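Local coordinates for calcineurin-like phosphoesterase domain-containing protein (Aquifex aeolicus, PDB 1XM7) that is of unknown function but belongs to the calcineurin-like phosphoesterases and is probably a hydrolase, at residues I31-L34 with T35-K39; N170-W173 with N174-P178. One frame throughout, in Å; residues are numbered along the deposited sequence.

Contact 1 of 2, residues I31-L34 with T35-K39; sequences IVIL and TNLLK
Residues 31-34 and 35-38 are successive turns of helix 29-38, with Lys39 just past its end, and their contact is the i to i+4 pairing within a helix of the phosphoesterase fold that has one buried apolar side. Backbone bonds set the frame: Asn36 N gives the straightest, with an N-H...O angle of 167° at Val32 O, while Leu37 N is held by Ile33 O at 3.1 Å and Leu38 N by Leu34 O at 2.9 Å. Leu37 N also makes a weak bond to Leu34 O, and Lys39 is the first residue to leave helical geometry.

On the buried side, Ile33 and Leu37 lie alongside one another and point the same way, touching through Ile33 CG2 and Leu37 CD1 at 4.1 Å. Both rest on Ile7 of strand 4-7, and the neighbouring Leu34 packs against Tyr63 and Ile66 of helix 63-69, so the apolar side of 29-38 is shared between the sheet and a second helix.

The partly exposed Thr35 turns its hydroxyl back on the helix. With OG1 beside its own backbone N (chi1 -72°), the side chain reaches the preceding turn, and Ile31 O accepts two bonds, one from Thr35 N at 2.9 Å and one from Thr35 OG1 at 2.7 Å, which arrive from opposite faces of the carbonyl plane.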
loop_
_atom_site.group_PDB
_atom_site.type_symbol
_atom_site.label_atom_id
_atom_site.label_comp_id
_atom_site.label_asym_id
_atom_site.label_seq_id
_atom_site.Cartn_x
_atom_site.Cartn_y
_atom_site.Cartn_z
ATOM N N ILE A 31 10.125 -11.788 -5.281
ATOM C CA ILE A 31 9.531 -13.081 -5.586
ATOM C C ILE A 31 8.542 -13.490 -4.503
ATOM O O ILE A 31 7.493 -14.062 -4.798
ATOM C CB ILE A 31 10.617 -14.191 -5.720
ATOM C CG1 ILE A 31 10.720 -14.672 -7.166
ATOM C CG2 ILE A 31 10.256 -15.401 -4.860
ATOM C CD1 ILE A 31 10.996 -13.590 -8.157
ATOM N N VAL A 32 8.872 -13.211 -3.251
ATOM C CA VAL A 32 7.984 -13.576 -2.159
ATOM C C VAL A 32 6.686 -12.796 -2.218
ATOM O O VAL A 32 5.611 -13.360 -2.029
ATOM C CB VAL A 32 8.650 -13.333 -0.808
ATOM C CG1 VAL A 32 7.627 -13.464 0.312
ATOM C CG2 VAL A 32 9.792 -14.326 -0.623
ATOM N N ILE A 33 6.788 -11.499 -2.479
ATOM C CA ILE A 33 5.605 -10.646 -2.577
ATOM C C ILE A 33 4.720 -11.094 -3.734
ATOM O O ILE A 33 3.520 -11.292 -3.567
ATOM C CB ILE A 33 5.991 -9.163 -2.817
ATOM C CG1 ILE A 33 6.554 -8.544 -1.532
ATOM C CG2 ILE A 33 4.774 -8.389 -3.325
ATOM C CD1 ILE A 33 7.180 -7.161 -1.735
ATOM N N LEU A 34 5.323 -11.232 -4.911
ATOM C CA LEU A 34 4.604 -11.658 -6.108
ATOM C C LEU A 34 3.959 -13.029 -5.925
ATOM O O LEU A 34 2.899 -13.312 -6.482
ATOM C CB LEU A 34 5.558 -11.695 -7.301
ATOM C CG LEU A 34 6.105 -10.323 -7.717
ATOM C CD1 LEU A 34 7.152 -10.490 -8.818
ATOM C CD2 LEU A 34 4.950 -9.437 -8.187
ATOM N N THR A 35 4.609 -13.875 -5.136
ATOM C CA THR A 35 4.101 -15.201 -4.872
ATOM C C THR A 35 2.829 -15.105 -4.053
ATOM O O THR A 35 1.804 -15.676 -4.425
ATOM C CB THR A 35 5.137 -16.041 -4.116
ATOM O OG1 THR A 35 6.205 -16.379 -5.007
ATOM C CG2 THR A 35 4.509 -17.318 -3.581
ATOM N N ASN A 36 2.887 -14.361 -2.951
ATOM C CA ASN A 36 1.726 -14.202 -2.072
ATOM C C ASN A 36 0.534 -13.542 -2.736
ATOM O O ASN A 36 -0.600 -13.691 -2.281
ATOM C CB ASN A 36 2.119 -13.426 -0.816
ATOM C CG ASN A 36 2.951 -14.266 0.149
ATOM O OD1 ASN A 36 3.770 -13.738 0.903
ATOM N ND2 ASN A 36 2.735 -15.581 0.135
ATOM N N LEU A 37 0.790 -12.805 -3.810
ATOM C CA LEU A 37 -0.290 -12.157 -4.536
ATOM C C LEU A 37 -0.829 -13.176 -5.506
ATOM O O LEU A 37 -2.032 -13.242 -5.756
ATOM C CB LEU A 37 0.217 -10.954 -5.324
ATOM C CG LEU A 37 0.630 -9.734 -4.510
ATOM C CD1 LEU A 37 1.254 -8.732 -5.450
ATOM C CD2 LEU A 37 -0.571 -9.134 -3.783
ATOM N N LEU A 38 0.083 -13.975 -6.045
ATOM C CA LEU A 38 -0.276 -15.002 -7.005
ATOM C C LEU A 38 -1.332 -15.952 -6.452
ATOM O O LEU A 38 -2.356 -16.214 -7.097
ATOM C CB LEU A 38 0.959 -15.808 -7.400
ATOM C CG LEU A 38 0.976 -16.359 -8.830
ATOM C CD1 LEU A 38 2.135 -17.335 -8.966
ATOM C CD2 LEU A 38 -0.333 -17.048 -9.159
ATOM N N LYS A 39 -1.084 -16.469 -5.256
ATOM C CA LYS A 39 -2.018 -17.410 -4.673
ATOM C C LYS A 39 -3.094 -16.767 -3.841
ATOM O O LYS A 39 -3.259 -17.088 -2.673
ATOM C CB LYS A 39 -1.272 -18.465 -3.852
ATOM C CG LYS A 39 -0.169 -17.948 -2.961
ATOM C CD LYS A 39 0.575 -19.138 -2.374
ATOM C CE LYS A 39 1.662 -18.722 -1.409
ATOM N NZ LYS A 39 2.125 -19.902 -0.634
#

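Contact 2 of 2, residues N170-W173 with N174-P178; sequences NVEW and NDYKP
A single 3-10 turn, 171-173, and the tight bend after it form this contact, in the loop between strands 166-168 and 179-180. Val171 O gathers the bend: Asn174 N reaches it at 3.0 Å from above the carbonyl plane, and Tyr176 N at 2.9 Å from the opposite face, with a nearly straight N-H...O angle of 163°. Asp175 and Tyr176 both take left-handed backbone angles, which swing the chain back over Val171. A water spans the same bend, donating to Glu172 O at 2.7 Å and accepting from Asp175 N at 2.8 Å.

The side chains of Val171 and Tyr176 cross at about a right angle. Val171 CB lies 3.7 Å from Tyr176 CD2, and CG2 comes up to CD2 and CE2, while Val171 O sits over one face of the ring, toward its rim. Phe26 meets the same ring edge-to-face. Glu172 runs beside the tyrosine, its CG, anti to the carbonyl carbon, 4.0 Å from Tyr176 OH; the extended chain beyond carries the carboxylate to a salt bridge with Arg25 and a hydrogen bond from Trp150 N. The whole is a Schellman-like closure of a 3-10 turn, its 6→1 bond direct and its 5→2 link through the water.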
loop_
_atom_site.group_PDB
_atom_site.type_symbol
_atom_site.label_atom_id
_atom_site.label_comp_id
_atom_site.label_asym_id
_atom_site.label_seq_id
_atom_site.Cartn_x
_atom_site.Cartn_y
_atom_site.Cartn_z
ATOM N N ASN A 170 1.687 -1.774 4.459
ATOM C CA ASN A 170 3.091 -1.959 4.082
ATOM C C ASN A 170 3.490 -3.422 4.216
ATOM O O ASN A 170 3.242 -4.043 5.242
ATOM C CB ASN A 170 3.987 -1.094 4.977
ATOM C CG ASN A 170 5.460 -1.171 4.595
ATOM O OD1 ASN A 170 6.158 -0.158 4.591
ATOM N ND2 ASN A 170 5.939 -2.369 4.287
ATOM N N VAL A 171 4.117 -3.963 3.179
ATOM C CA VAL A 171 4.539 -5.363 3.178
ATOM C C VAL A 171 5.341 -5.759 4.408
ATOM O O VAL A 171 5.125 -6.825 4.970
ATOM C CB VAL A 171 5.377 -5.698 1.925
ATOM C CG1 VAL A 171 4.503 -5.652 0.691
ATOM C CG2 VAL A 171 6.536 -4.723 1.791
ATOM N N GLU A 172 6.257 -4.893 4.827
ATOM C CA GLU A 172 7.104 -5.170 5.984
ATOM C C GLU A 172 6.348 -5.469 7.283
ATOM O O GLU A 172 6.901 -6.074 8.202
ATOM C CB GLU A 172 8.071 -4.008 6.224
ATOM C CG GLU A 172 9.068 -3.785 5.107
ATOM C CD GLU A 172 10.175 -2.833 5.509
ATOM O OE1 GLU A 172 11.023 -2.512 4.662
ATOM O OE2 GLU A 172 10.204 -2.404 6.676
ATOM N N TRP A 173 5.093 -5.047 7.366
ATOM C CA TRP A 173 4.311 -5.288 8.572
ATOM C C TRP A 173 3.396 -6.484 8.450
ATOM O O TRP A 173 2.921 -7.004 9.459
ATOM C CB TRP A 173 3.450 -4.077 8.917
ATOM C CG TRP A 173 4.209 -2.933 9.484
ATOM C CD1 TRP A 173 4.448 -1.731 8.886
ATOM C CD2 TRP A 173 4.820 -2.868 10.782
ATOM N NE1 TRP A 173 5.167 -0.920 9.728
ATOM C CE2 TRP A 173 5.410 -1.591 10.900
ATOM C CE3 TRP A 173 4.926 -3.764 11.854
ATOM C CZ2 TRP A 173 6.098 -1.184 12.053
ATOM C CZ3 TRP A 173 5.610 -3.361 12.997
ATOM C CH2 TRP A 173 6.187 -2.080 13.085
ATOM N N ASN A 174 3.139 -6.922 7.223
ATOM C CA ASN A 174 2.233 -8.043 7.027
ATOM C C ASN A 174 2.872 -9.263 6.392
ATOM O O ASN A 174 2.207 -10.034 5.711
ATOM C CB ASN A 174 1.022 -7.589 6.209
ATOM C CG ASN A 174 0.535 -6.212 6.621
ATOM O OD1 ASN A 174 0.873 -5.211 5.994
ATOM N ND2 ASN A 174 -0.237 -6.153 7.694
ATOM N N ASP A 175 4.167 -9.435 6.631
ATOM C CA ASP A 175 4.903 -10.581 6.111
ATOM C C ASP A 175 4.757 -10.696 4.588
ATOM O O ASP A 175 4.535 -11.779 4.045
ATOM C CB ASP A 175 4.420 -11.866 6.819
ATOM C CG ASP A 175 5.446 -13.005 6.754
ATOM O OD1 ASP A 175 6.667 -12.728 6.856
ATOM O OD2 ASP A 175 5.036 -14.185 6.620
ATOM N N TYR A 176 4.878 -9.557 3.912
ATOM C CA TYR A 176 4.789 -9.482 2.455
ATOM C C TYR A 176 3.549 -10.127 1.841
ATOM O O TYR A 176 3.633 -10.823 0.833
ATOM C CB TYR A 176 6.066 -10.064 1.833
ATOM C CG TYR A 176 7.314 -9.392 2.363
ATOM C CD1 TYR A 176 7.803 -9.690 3.633
ATOM C CD2 TYR A 176 7.951 -8.385 1.635
ATOM C CE1 TYR A 176 8.886 -8.996 4.164
ATOM C CE2 TYR A 176 9.034 -7.683 2.160
ATOM C CZ TYR A 176 9.493 -7.993 3.422
ATOM O OH TYR A 176 10.552 -7.293 3.949
ATOM N N LYS A 177 2.399 -9.879 2.458
ATOM C CA LYS A 177 1.117 -10.398 1.977
ATOM C C LYS A 177 0.085 -9.266 1.900
ATOM O O LYS A 177 0.034 -8.394 2.774
ATOM C CB LYS A 177 0.585 -11.481 2.914
ATOM C CG LYS A 177 1.387 -12.757 2.939
ATOM C CD LYS A 177 0.741 -13.761 3.868
ATOM C CE LYS A 177 1.644 -14.964 4.062
ATOM N NZ LYS A 177 1.111 -15.910 5.091
ATOM N N PRO A 178 -0.753 -9.264 0.853
ATOM C CA PRO A 178 -1.752 -8.200 0.750
ATOM C C PRO A 178 -2.716 -8.388 1.891
ATOM O O PRO A 178 -2.776 -9.457 2.483
ATOM C CB PRO A 178 -2.419 -8.488 -0.579
ATOM C CG PRO A 178 -2.417 -9.994 -0.602
ATOM C CD PRO A 178 -1.000 -10.310 -0.157
HETATM O O HOH W 1 6.224 -8.660 8.413
#

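Helix and loop meet here although some 130 residues separate them: contact 1 comes early in the chain, contact 2 near its end, and their centres lie about 11 Å apart on the same side of the chain's centre. Ile33 CG1 of the helix reaches Tyr176 CD2 at 3.5 Å, and Leu37 CD2 meets Pro178 CB at 3.8 Å. Ile7 of strand 4-7 touches Ile33, Leu37 and Val171, giving both contacts a common apolar floor. Just beyond contact 2, strand 179-180 pairs antiparallel with 4-7. The late loop thus returns from one sheet to the edge of the other beside helix 29-38, tying the end of the fold to its beginning.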